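Local coordinates for photoreceptor-histidine kinase BphP (Stigmatella aurantiaca DW4/3-1, PDB 6BAF), which is a bacterial phytochrome that binds a bilin chromophore and probably turns light signals into histidine kinase output, at residues H9-L20 / P229-V240; D90-H98 / I105-H113. One frame throughout, in Å; residues are numbered along the deposited sequence.

Contact 1 (H9-L20 / P229-V240); sequences HIPGAIQPHGVL and PLDLSFSVLRSV. With BLR (3-[5-[(Z)-(4-ethenyl-3-methyl-5-oxidanylidene-pyrrol-2-ylidene)methyl]-2-[[5-[(Z)-(3-ethenyl-4-methyl-5-oxidanylidene-pyrrol-2-ylidene)methyl]-3-(3-hydroxy-3-oxopropyl)-4-methyl-1H-pyrrol-2-yl]methyl]-4-methyl-1H-pyrrol-3-yl]propanoic acid), chain B.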
loop_
_atom_site.group_PDB
_atom_site.type_symbol
_atom_site.label_atom_id
_atom_site.label_comp_id
_atom_site.label_asym_id
_atom_site.label_seq_id
_atom_site.Cartn_x
_atom_site.Cartn_y
_atom_site.Cartn_z
ATOM N N HIS A 9 -0.220 24.583 18.423
ATOM C CA HIS A 9 -0.715 24.569 17.046
ATOM C C HIS A 9 -0.518 25.899 16.319
ATOM O O HIS A 9 -0.792 25.983 15.117
ATOM C CB HIS A 9 -2.198 24.189 17.012
ATOM C CG HIS A 9 -3.066 25.146 17.784
ATOM N ND1 HIS A 9 -2.879 25.392 19.132
ATOM C CD2 HIS A 9 -4.086 25.956 17.390
ATOM C CE1 HIS A 9 -3.746 26.309 19.538
ATOM N NE2 HIS A 9 -4.493 26.666 18.504
ATOM N N ILE A 10 -0.017 26.932 16.982
ATOM C CA ILE A 10 0.198 28.207 16.289
ATOM C C ILE A 10 1.592 28.728 16.619
ATOM O O ILE A 10 1.719 29.849 17.131
ATOM C CB ILE A 10 -0.867 29.249 16.679
ATOM C CG1 ILE A 10 -1.063 29.243 18.208
ATOM C CG2 ILE A 10 -2.201 28.967 15.983
ATOM C CD1 ILE A 10 -1.968 30.420 18.760
ATOM N N PRO A 11 2.663 27.978 16.354
ATOM C CA PRO A 11 4.000 28.522 16.636
ATOM C C PRO A 11 4.410 29.673 15.733
ATOM O O PRO A 11 5.364 30.381 16.064
ATOM C CB PRO A 11 4.926 27.306 16.422
ATOM C CG PRO A 11 4.182 26.482 15.341
ATOM C CD PRO A 11 2.735 26.576 15.849
ATOM N N GLY A 12 3.775 29.887 14.591
ATOM C CA GLY A 12 4.265 30.948 13.731
ATOM C C GLY A 12 5.466 30.580 12.906
ATOM O O GLY A 12 5.967 31.436 12.134
ATOM N N ALA A 13 5.924 29.323 13.001
ATOM C CA ALA A 13 7.154 28.911 12.340
ATOM C C ALA A 13 7.082 27.431 11.991
ATOM O O ALA A 13 6.277 26.675 12.549
ATOM C CB ALA A 13 8.372 29.186 13.225
ATOM N N ILE A 14 7.965 27.022 11.081
ATOM C CA ILE A 14 8.061 25.646 10.644
ATOM C C ILE A 14 9.495 25.133 10.806
ATOM O O ILE A 14 10.454 25.892 10.982
ATOM C CB ILE A 14 7.623 25.476 9.181
ATOM C CG1 ILE A 14 8.543 26.295 8.301
ATOM C CG2 ILE A 14 6.176 25.810 8.993
ATOM C CD1 ILE A 14 8.590 25.762 6.919
ATOM N N GLN A 15 9.622 23.825 10.683
ATOM C CA GLN A 15 10.919 23.183 10.626
ATOM C C GLN A 15 11.486 23.425 9.241
ATOM O O GLN A 15 10.783 23.230 8.248
ATOM C CB GLN A 15 10.758 21.694 10.908
ATOM C CG GLN A 15 10.179 21.399 12.285
ATOM C CD GLN A 15 10.033 19.903 12.549
ATOM O OE1 GLN A 15 11.003 19.148 12.413
ATOM N NE2 GLN A 15 8.821 19.463 12.907
ATOM N N PRO A 16 12.729 23.893 9.121
ATOM C CA PRO A 16 13.171 24.475 7.850
ATOM C C PRO A 16 13.574 23.487 6.770
ATOM O O PRO A 16 14.059 23.939 5.727
ATOM C CB PRO A 16 14.377 25.333 8.275
ATOM C CG PRO A 16 14.886 24.652 9.508
ATOM C CD PRO A 16 13.687 24.123 10.218
ATOM N N HIS A 17 13.391 22.162 6.928
ATOM C CA HIS A 17 13.777 21.282 5.815
ATOM C C HIS A 17 12.755 21.257 4.698
ATOM O O HIS A 17 13.039 20.674 3.644
ATOM C CB HIS A 17 14.006 19.839 6.282
ATOM C CG HIS A 17 12.819 19.231 6.963
ATOM N ND1 HIS A 17 12.497 19.499 8.279
ATOM C CD2 HIS A 17 11.869 18.378 6.507
ATOM C CE1 HIS A 17 11.407 18.825 8.608
ATOM N NE2 HIS A 17 10.997 18.148 7.545
ATOM N N GLY A 18 11.567 21.842 4.902
ATOM C CA GLY A 18 10.594 22.008 3.835
ATOM C C GLY A 18 10.136 23.458 3.802
ATOM O O GLY A 18 10.575 24.278 4.608
ATOM N N VAL A 19 9.264 23.765 2.845
ATOM C CA VAL A 19 8.704 25.103 2.729
ATOM C C VAL A 19 7.206 24.989 2.958
ATOM O O VAL A 19 6.577 24.043 2.483
ATOM C CB VAL A 19 9.002 25.766 1.363
ATOM C CG1 VAL A 19 8.102 27.009 1.165
ATOM C CG2 VAL A 19 10.431 26.218 1.322
ATOM N N LEU A 20 6.638 25.949 3.685
ATOM C CA LEU A 20 5.193 26.059 3.826
ATOM C C LEU A 20 4.686 27.275 3.055
ATOM O O LEU A 20 5.211 28.379 3.220
ATOM C CB LEU A 20 4.818 26.165 5.289
ATOM C CG LEU A 20 3.308 26.164 5.536
ATOM C CD1 LEU A 20 2.962 25.253 6.707
ATOM C CD2 LEU A 20 2.817 27.629 5.753
ATOM N N PRO A 229 -2.383 34.357 13.527
ATOM C CA PRO A 229 -1.719 33.063 13.702
ATOM C C PRO A 229 -2.311 32.046 12.739
ATOM O O PRO A 229 -3.531 31.951 12.597
ATOM C CB PRO A 229 -2.005 32.720 15.163
ATOM C CG PRO A 229 -2.251 34.119 15.825
ATOM C CD PRO A 229 -3.007 34.859 14.768
ATOM N N LEU A 230 -1.423 31.410 11.970
ATOM C CA LEU A 230 -1.746 30.286 11.099
ATOM C C LEU A 230 -1.931 29.045 11.955
ATOM O O LEU A 230 -1.002 28.635 12.658
ATOM C CB LEU A 230 -0.601 30.021 10.128
ATOM C CG LEU A 230 -0.854 29.888 8.655
ATOM C CD1 LEU A 230 0.273 29.094 8.043
ATOM C CD2 LEU A 230 -2.226 29.364 8.288
ATOM N N ASP A 231 -3.089 28.433 11.886
ATOM C CA ASP A 231 -3.311 27.196 12.615
ATOM C C ASP A 231 -2.589 26.076 11.866
ATOM O O ASP A 231 -2.985 25.703 10.744
ATOM C CB ASP A 231 -4.805 26.918 12.744
ATOM C CG ASP A 231 -5.091 25.712 13.602
ATOM O OD1 ASP A 231 -4.267 24.750 13.612
ATOM O OD2 ASP A 231 -6.138 25.712 14.273
ATOM N N LEU A 232 -1.538 25.531 12.483
ATOM C CA LEU A 232 -0.674 24.550 11.818
ATOM C C LEU A 232 -0.935 23.124 12.311
ATOM O O LEU A 232 -0.112 22.227 12.079
ATOM C CB LEU A 232 0.785 24.939 12.028
ATOM C CG LEU A 232 1.194 26.229 11.305
ATOM C CD1 LEU A 232 2.605 26.600 11.652
ATOM C CD2 LEU A 232 1.082 26.046 9.780
ATOM N N SER A 233 -2.062 22.907 12.995
ATOM C CA SER A 233 -2.451 21.605 13.517
ATOM C C SER A 233 -2.195 20.442 12.560
ATOM O O SER A 233 -1.735 19.398 13.015
ATOM C CB SER A 233 -3.938 21.596 13.900
ATOM O OG SER A 233 -4.179 22.481 14.976
ATOM N N PHE A 234 -2.498 20.580 11.263
ATOM C CA PHE A 234 -2.390 19.466 10.319
ATOM C C PHE A 234 -1.203 19.609 9.399
ATOM O O PHE A 234 -1.135 18.947 8.356
ATOM C CB PHE A 234 -3.683 19.308 9.522
ATOM C CG PHE A 234 -4.795 18.838 10.371
ATOM C CD1 PHE A 234 -4.873 17.500 10.739
ATOM C CD2 PHE A 234 -5.697 19.732 10.900
ATOM C CE1 PHE A 234 -5.881 17.056 11.566
ATOM C CE2 PHE A 234 -6.706 19.299 11.730
ATOM C CZ PHE A 234 -6.805 17.964 12.071
ATOM N N SER A 235 -0.262 20.473 9.760
ATOM C CA SER A 235 0.916 20.703 8.937
ATOM C C SER A 235 2.074 19.832 9.419
ATOM O O SER A 235 2.362 19.762 10.629
ATOM C CB SER A 235 1.269 22.187 8.991
ATOM O OG SER A 235 2.659 22.349 8.817
ATOM N N VAL A 236 2.729 19.148 8.478
ATOM C CA VAL A 236 3.798 18.226 8.864
ATOM C C VAL A 236 5.068 18.995 9.213
ATOM O O VAL A 236 5.927 18.480 9.941
ATOM C CB VAL A 236 4.069 17.197 7.739
ATOM C CG1 VAL A 236 2.752 16.655 7.184
ATOM C CG2 VAL A 236 4.799 17.831 6.591
ATOM N N LEU A 237 5.204 20.228 8.735
ATOM C CA LEU A 237 6.401 20.999 9.024
ATOM C C LEU A 237 6.282 21.858 10.274
ATOM O O LEU A 237 7.209 22.628 10.556
ATOM C CB LEU A 237 6.731 21.892 7.835
ATOM C CG LEU A 237 7.121 21.136 6.571
ATOM C CD1 LEU A 237 7.243 22.102 5.409
ATOM C CD2 LEU A 237 8.410 20.321 6.790
ATOM N N ARG A 238 5.157 21.791 10.974
ATOM C CA ARG A 238 4.899 22.622 12.159
ATOM C C ARG A 238 6.077 22.576 13.130
ATOM O O ARG A 238 6.518 21.500 13.540
ATOM C CB ARG A 238 3.628 22.136 12.872
ATOM C CG ARG A 238 3.273 22.904 14.167
ATOM C CD ARG A 238 2.044 22.322 14.889
ATOM N NE ARG A 238 2.263 20.924 15.263
ATOM C CZ ARG A 238 2.826 20.550 16.406
ATOM N NH1 ARG A 238 3.018 19.261 16.644
ATOM N NH2 ARG A 238 3.197 21.464 17.318
ATOM N N SER A 239 6.582 23.751 13.513
ATOM C CA SER A 239 7.646 23.800 14.502
ATOM C C SER A 239 7.122 23.319 15.839
ATOM O O SER A 239 6.053 23.748 16.290
ATOM C CB SER A 239 8.188 25.228 14.623
ATOM O OG SER A 239 9.335 25.221 15.456
ATOM N N VAL A 240 7.861 22.430 16.505
ATOM C CA VAL A 240 7.223 21.817 17.669
ATOM C C VAL A 240 7.579 22.591 18.932
ATOM O O VAL A 240 8.486 23.431 18.935
ATOM C CB VAL A 240 7.580 20.326 17.826
ATOM C CG1 VAL A 240 7.196 19.532 16.545
ATOM C CG2 VAL A 240 9.032 20.179 18.211
HETATM C CHA BLR B . 5.335 15.851 22.923
HETATM N NA BLR B . 6.441 14.112 24.396
HETATM C C1A BLR B . 5.910 14.492 23.225
HETATM C C2A BLR B . 5.954 13.439 22.305
HETATM C C3A BLR B . 6.500 12.379 22.934
HETATM C C4A BLR B . 6.815 12.815 24.230
HETATM C CMA BLR B . 6.713 10.975 22.292
HETATM C CAA BLR B . 5.437 13.514 20.867
HETATM C CBA BLR B . 6.454 14.168 19.895
HETATM C CGA BLR B . 7.584 13.199 19.512
HETATM O O1A BLR B . 7.250 12.121 18.939
HETATM O O2A BLR B . 8.827 13.442 19.756
HETATM C CHB BLR B . 7.427 12.064 25.392
HETATM N NB BLR B . 9.210 10.732 24.213
HETATM C C1B BLR B . 8.228 11.039 25.321
HETATM C C2B BLR B . 8.384 9.966 26.332
HETATM C C3B BLR B . 9.356 9.033 25.929
HETATM C C4B BLR B . 9.919 9.438 24.611
HETATM C CMB BLR B . 7.598 9.840 27.641
HETATM O OB BLR B . 10.760 8.908 23.975
HETATM C CAB BLR B . 9.705 7.789 26.764
HETATM C CBB BLR B . 10.509 6.855 26.312
HETATM N NC BLR B . 7.118 17.360 27.924
HETATM C C1C BLR B . 7.685 17.216 29.325
HETATM C C2C BLR B . 7.198 18.410 30.078
HETATM C C3C BLR B . 6.379 19.243 29.271
HETATM C C4C BLR B . 6.298 18.639 27.904
HETATM C CMC BLR B . 7.540 18.639 31.535
HETATM O OC BLR B . 8.382 16.353 29.737
HETATM C CAC BLR B . 5.706 20.557 29.714
HETATM C CBC BLR B . 4.923 20.620 30.805
HETATM C CHD BLR B . 5.644 19.131 26.897
HETATM N ND BLR B . 5.738 17.036 25.190
HETATM C C1D BLR B . 5.420 18.428 25.582
HETATM C C2D BLR B . 4.815 19.153 24.477
HETATM C C3D BLR B . 4.709 18.214 23.367
HETATM C C4D BLR B . 5.259 16.870 23.773
HETATM C CMD BLR B . 4.358 20.617 24.518
HETATM C CAD BLR B . 4.153 18.527 21.994
HETATM C CBD BLR B . 5.315 18.825 21.060
HETATM C CGD BLR B . 4.586 19.260 19.804
HETATM O O1D BLR B . 3.823 18.428 19.206
HETATM O O2D BLR B . 4.684 20.471 19.434
HETATM O O HOH W 1 1.306 29.599 13.347
#
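Ala-13 and Ile-14 run as a short strand beside Leu-237 to Ser-239, joined through a single bridge in which Gln-15 N donates to Leu-237 O (2.7 Å) and Ser-239 N to Ala-13 O, while nearer the N terminus Leu-232 N donates to His-9 O (2.8 Å). As in other bacteriophytochromes, such contacts belong to the phytochrome knot, where N-terminal chain threads a loop of the GAF domain. Gln-15 strengthens the bridge: with its chain extended beyond CG, NE2 reaches Arg-238 O at 3.1 Å from above that carbonyl's plane, and the same nitrogen also bonds Ile-209 O. Leu-237 is the main apolar plug. Its CD2 sits over one face of the His-17 ring, 3.5 Å from NE2, its CD1 presses on the backbone of Gly-18 and Val-19, and its CB lies alongside that of Ile-14. Leu-20 divides its methyls, CD1 meeting Leu-232 CD2 (3.7 Å) and CD2 touching Leu-230 CD1 as the two side chains pass in opposite directions. At the partly exposed end, Asp-231 forms an Asx turn: OD1 takes both Ser-233 N and, on its syn lone pair, Ser-233 OG at 2.6 Å. Asp-231 OD2 is then left at the edge of the His-9 ring near CD2, ring and carboxylate turned 63° apart. Pro-11 lies across the stem of Arg-238, CG on CG. Beyond that stem the arginine bends at chi3 (60°), which sets its guanidinium edge against a chromophore propionate: NH1 grips BLR O1D and NH2 grips O2D, each bond 2.8 Å long. Ile-8 O holds NH2 as well. Paired with this arginine, the propionate is probably ionised, so the knot would carry a charge-assisted tether to the pigment.

Contact 2 (D90-H98 / I105-H113); sequences DRFFDGIAH and ILELEPSSH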
loop_
_atom_site.group_PDB
_atom_site.type_symbol
_atom_site.label_atom_id
_atom_site.label_comp_id
_atom_site.label_asym_id
_atom_site.label_seq_id
_atom_site.Cartn_x
_atom_site.Cartn_y
_atom_site.Cartn_z
ATOM N N ASP A 90 14.767 23.306 -12.920
ATOM C CA ASP A 90 13.686 22.721 -12.155
ATOM C C ASP A 90 14.182 22.139 -10.841
ATOM O O ASP A 90 15.248 21.522 -10.778
ATOM C CB ASP A 90 13.015 21.604 -12.947
ATOM C CG ASP A 90 12.262 22.119 -14.124
ATOM O OD1 ASP A 90 12.005 23.341 -14.151
ATOM O OD2 ASP A 90 11.925 21.315 -15.020
ATOM N N ARG A 91 13.372 22.307 -9.802
ATOM C CA ARG A 91 13.548 21.620 -8.533
ATOM C C ARG A 91 12.302 20.773 -8.283
ATOM O O ARG A 91 11.186 21.153 -8.665
ATOM C CB ARG A 91 13.778 22.611 -7.404
ATOM C CG ARG A 91 15.135 23.300 -7.394
ATOM C CD ARG A 91 14.904 24.684 -6.895
ATOM N NE ARG A 91 15.847 25.179 -5.895
ATOM C CZ ARG A 91 16.718 26.161 -6.110
ATOM N NH1 ARG A 91 16.783 26.750 -7.309
ATOM N NH2 ARG A 91 17.506 26.566 -5.116
ATOM N N PHE A 92 12.489 19.604 -7.694
ATOM C CA PHE A 92 11.413 18.634 -7.580
ATOM C C PHE A 92 11.027 18.480 -6.117
ATOM O O PHE A 92 11.896 18.443 -5.236
ATOM C CB PHE A 92 11.826 17.300 -8.204
ATOM C CG PHE A 92 12.007 17.386 -9.690
ATOM C CD1 PHE A 92 13.140 17.991 -10.230
ATOM C CD2 PHE A 92 11.028 16.888 -10.554
ATOM C CE1 PHE A 92 13.295 18.106 -11.605
ATOM C CE2 PHE A 92 11.180 16.987 -11.931
ATOM C CZ PHE A 92 12.319 17.600 -12.460
ATOM N N PHE A 93 9.717 18.431 -5.864
ATOM C CA PHE A 93 9.195 18.428 -4.508
ATOM C C PHE A 93 7.999 17.503 -4.452
ATOM O O PHE A 93 7.259 17.379 -5.427
ATOM C CB PHE A 93 8.748 19.845 -4.055
ATOM C CG PHE A 93 9.855 20.852 -4.013
ATOM C CD1 PHE A 93 10.634 20.991 -2.875
ATOM C CD2 PHE A 93 10.116 21.654 -5.112
ATOM C CE1 PHE A 93 11.674 21.910 -2.832
ATOM C CE2 PHE A 93 11.146 22.589 -5.089
ATOM C CZ PHE A 93 11.927 22.724 -3.949
ATOM N N ASP A 94 7.793 16.883 -3.296
ATOM C CA ASP A 94 6.487 16.331 -2.941
ATOM C C ASP A 94 5.697 17.405 -2.215
ATOM O O ASP A 94 6.157 17.957 -1.211
ATOM C CB ASP A 94 6.608 15.094 -2.052
ATOM C CG ASP A 94 7.315 13.931 -2.762
ATOM O OD1 ASP A 94 6.939 13.618 -3.925
ATOM O OD2 ASP A 94 8.248 13.363 -2.148
ATOM N N GLY A 95 4.508 17.707 -2.738
ATOM C CA GLY A 95 3.592 18.607 -2.087
ATOM C C GLY A 95 2.619 17.785 -1.270
ATOM O O GLY A 95 2.067 16.786 -1.743
ATOM N N ILE A 96 2.438 18.197 -0.033
ATOM C CA ILE A 96 1.366 17.713 0.800
ATOM C C ILE A 96 0.484 18.919 1.098
ATOM O O ILE A 96 0.926 19.865 1.770
ATOM C CB ILE A 96 1.915 17.080 2.077
ATOM C CG1 ILE A 96 2.925 15.996 1.697
ATOM C CG2 ILE A 96 0.789 16.574 2.924
ATOM C CD1 ILE A 96 3.935 15.757 2.780
ATOM N N ALA A 97 -0.745 18.906 0.593
ATOM C CA ALA A 97 -1.639 20.040 0.730
ATOM C C ALA A 97 -2.853 19.636 1.550
ATOM O O ALA A 97 -3.318 18.497 1.459
ATOM C CB ALA A 97 -2.055 20.570 -0.650
ATOM N N HIS A 98 -3.347 20.553 2.375
ATOM C CA HIS A 98 -4.551 20.303 3.152
ATOM C C HIS A 98 -5.284 21.628 3.364
ATOM O O HIS A 98 -4.714 22.705 3.203
ATOM C CB HIS A 98 -4.248 19.616 4.509
ATOM C CG HIS A 98 -3.623 20.515 5.534
ATOM N ND1 HIS A 98 -2.279 20.833 5.526
ATOM C CD2 HIS A 98 -4.157 21.156 6.608
ATOM C CE1 HIS A 98 -2.014 21.646 6.538
ATOM N NE2 HIS A 98 -3.136 21.865 7.205
ATOM N N ILE A 105 -3.141 25.034 2.749
ATOM C CA ILE A 105 -1.729 25.013 3.101
ATOM C C ILE A 105 -1.042 23.980 2.225
ATOM O O ILE A 105 -1.498 22.830 2.139
ATOM C CB ILE A 105 -1.534 24.686 4.588
ATOM C CG1 ILE A 105 -2.164 25.784 5.442
ATOM C CG2 ILE A 105 -0.041 24.445 4.866
ATOM C CD1 ILE A 105 -2.224 25.500 6.932
ATOM N N LEU A 106 0.049 24.381 1.581
ATOM C CA LEU A 106 0.826 23.493 0.726
ATOM C C LEU A 106 2.223 23.395 1.322
ATOM O O LEU A 106 2.913 24.416 1.484
ATOM C CB LEU A 106 0.854 24.014 -0.715
ATOM C CG LEU A 106 1.839 23.360 -1.680
ATOM C CD1 LEU A 106 1.481 21.872 -1.895
ATOM C CD2 LEU A 106 1.859 24.132 -3.015
ATOM N N GLU A 107 2.613 22.186 1.729
ATOM C CA GLU A 107 3.950 21.934 2.250
ATOM C C GLU A 107 4.784 21.220 1.206
ATOM O O GLU A 107 4.296 20.304 0.528
ATOM C CB GLU A 107 3.871 21.123 3.544
ATOM C CG GLU A 107 3.204 22.015 4.566
ATOM C CD GLU A 107 3.012 21.376 5.894
ATOM O OE1 GLU A 107 2.182 20.413 5.997
ATOM O OE2 GLU A 107 3.694 21.848 6.843
ATOM N N LEU A 108 6.027 21.677 1.042
ATOM C CA LEU A 108 6.918 21.210 -0.017
ATOM C C LEU A 108 8.160 20.619 0.627
ATOM O O LEU A 108 8.835 21.296 1.411
ATOM C CB LEU A 108 7.325 22.336 -0.960
ATOM C CG LEU A 108 6.193 23.056 -1.685
ATOM C CD1 LEU A 108 6.746 24.200 -2.536
ATOM C CD2 LEU A 108 5.356 22.109 -2.527
ATOM N N GLU A 109 8.440 19.348 0.318
ATOM C CA GLU A 109 9.647 18.660 0.758
ATOM C C GLU A 109 10.414 18.142 -0.455
ATOM O O GLU A 109 9.802 17.627 -1.406
ATOM C CB GLU A 109 9.308 17.512 1.692
ATOM C CG GLU A 109 8.933 17.972 3.125
ATOM C CD GLU A 109 8.367 16.812 4.006
ATOM O OE1 GLU A 109 8.488 16.878 5.254
ATOM O OE2 GLU A 109 7.783 15.835 3.446
ATOM N N PRO A 110 11.727 18.340 -0.496
ATOM C CA PRO A 110 12.492 17.916 -1.681
ATOM C C PRO A 110 12.210 16.452 -2.003
ATOM O O PRO A 110 12.094 15.603 -1.103
ATOM C CB PRO A 110 13.945 18.143 -1.264
ATOM C CG PRO A 110 13.882 19.204 -0.208
ATOM C CD PRO A 110 12.549 19.058 0.492
ATOM N N SER A 111 11.997 16.174 -3.290
ATOM C CA SER A 111 11.711 14.814 -3.720
ATOM C C SER A 111 12.922 13.922 -3.468
ATOM O O SER A 111 14.074 14.357 -3.579
ATOM C CB SER A 111 11.327 14.787 -5.204
ATOM O OG SER A 111 9.915 14.889 -5.376
ATOM N N SER A 112 12.643 12.662 -3.126
ATOM C CA SER A 112 13.673 11.719 -2.693
ATOM C C SER A 112 14.701 11.447 -3.789
ATOM O O SER A 112 14.402 11.486 -4.991
ATOM C CB SER A 112 13.036 10.391 -2.273
ATOM O OG SER A 112 12.400 9.772 -3.383
ATOM N N HIS A 113 15.930 11.152 -3.348
ATOM C CA HIS A 113 16.963 10.615 -4.227
ATOM C C HIS A 113 16.422 9.425 -5.023
ATOM O O HIS A 113 15.486 8.739 -4.591
ATOM C CB HIS A 113 18.186 10.196 -3.394
ATOM C CG HIS A 113 17.846 9.343 -2.200
ATOM N ND1 HIS A 113 18.052 9.761 -0.900
ATOM C CD2 HIS A 113 17.307 8.100 -2.112
ATOM C CE1 HIS A 113 17.658 8.813 -0.065
ATOM N NE2 HIS A 113 17.203 7.794 -0.774
HETATM O O HOH W 2 9.564 13.916 -0.024
HETATM O O HOH W 3 9.818 11.499 -2.976
HETATM O O HOH W 4 0.020 19.948 4.327
#
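His-98 and Ile-105 pair across the antiparallel hairpin of the PAS domain sheet, the N-to-C directions of the short segments 137° apart and the backbones bonded from this pair through Ile-96 with Glu-107 to Asp-94 with Glu-109. The imidazole runs alongside Ile-105, both directed to the same side, with CE1 of His-98 3.6 Å from CB of Ile-105. CG of His-98 lies between its own backbone N and carbonyl carbon (chi1 73°), a turn that carries ND1 to within 2.7 Å of a water in the ring plane. The water donates to Ile-96 O and to Glu-107 OE1, knitting both strands together. Putting an alanine at His-98 would probably leave the water without its ring partner and uncover the flank of Ile-105. On the same face, the Ile-96 side chain slants across that of Glu-109, its CD1 3.9 Å from OE2. The other face is apolar and close-fitting. Leu-106 CD1 reaches over to Gly-95 CA and Ala-97 CB, and Leu-108 CD2 also touches Gly-95 CA. Phe-93 brings CD1 within 4.1 Å of Leu-108 CB, with Glu-109 C at the ring edge. Past Pro-110 the pairing ends in one more backbone bond, Ser-111 N to Phe-92 O, the donor standing above the carbonyl plane. A second shell positions these groups: Glu-107 receives the backbone N-H groups of Val-236 and Leu-237, Glu-109 OE2 forms a salt bridge with Arg-287, and the Phe-93 side chain also touches Val-40 and Leu-41 of helix 37-41. Two waters finish the Ser-111 end, each donating to Asp-94 OD2 at 2.6 Å; one also donates to Pro-110 O, and the other accepts from Ser-112 N.

Read from the N terminus, the chain first lays down 9-20, which waits for 229-240 before contact 1 can close a loop of 208 intervening residues. Within that span contact 2 closes far sooner, as a hairpin with six residues between its segments; the two loops nest and do not cross. They meet in one sheet, where strand 19-23 lies next to strand 103-110 and the backbones of Val-19 and Leu-108 are bonded. A carboxylate of contact 2 also reaches the 229-240 loop. Together the contacts link the PAS sheet to the GAF segment facing the chromophore.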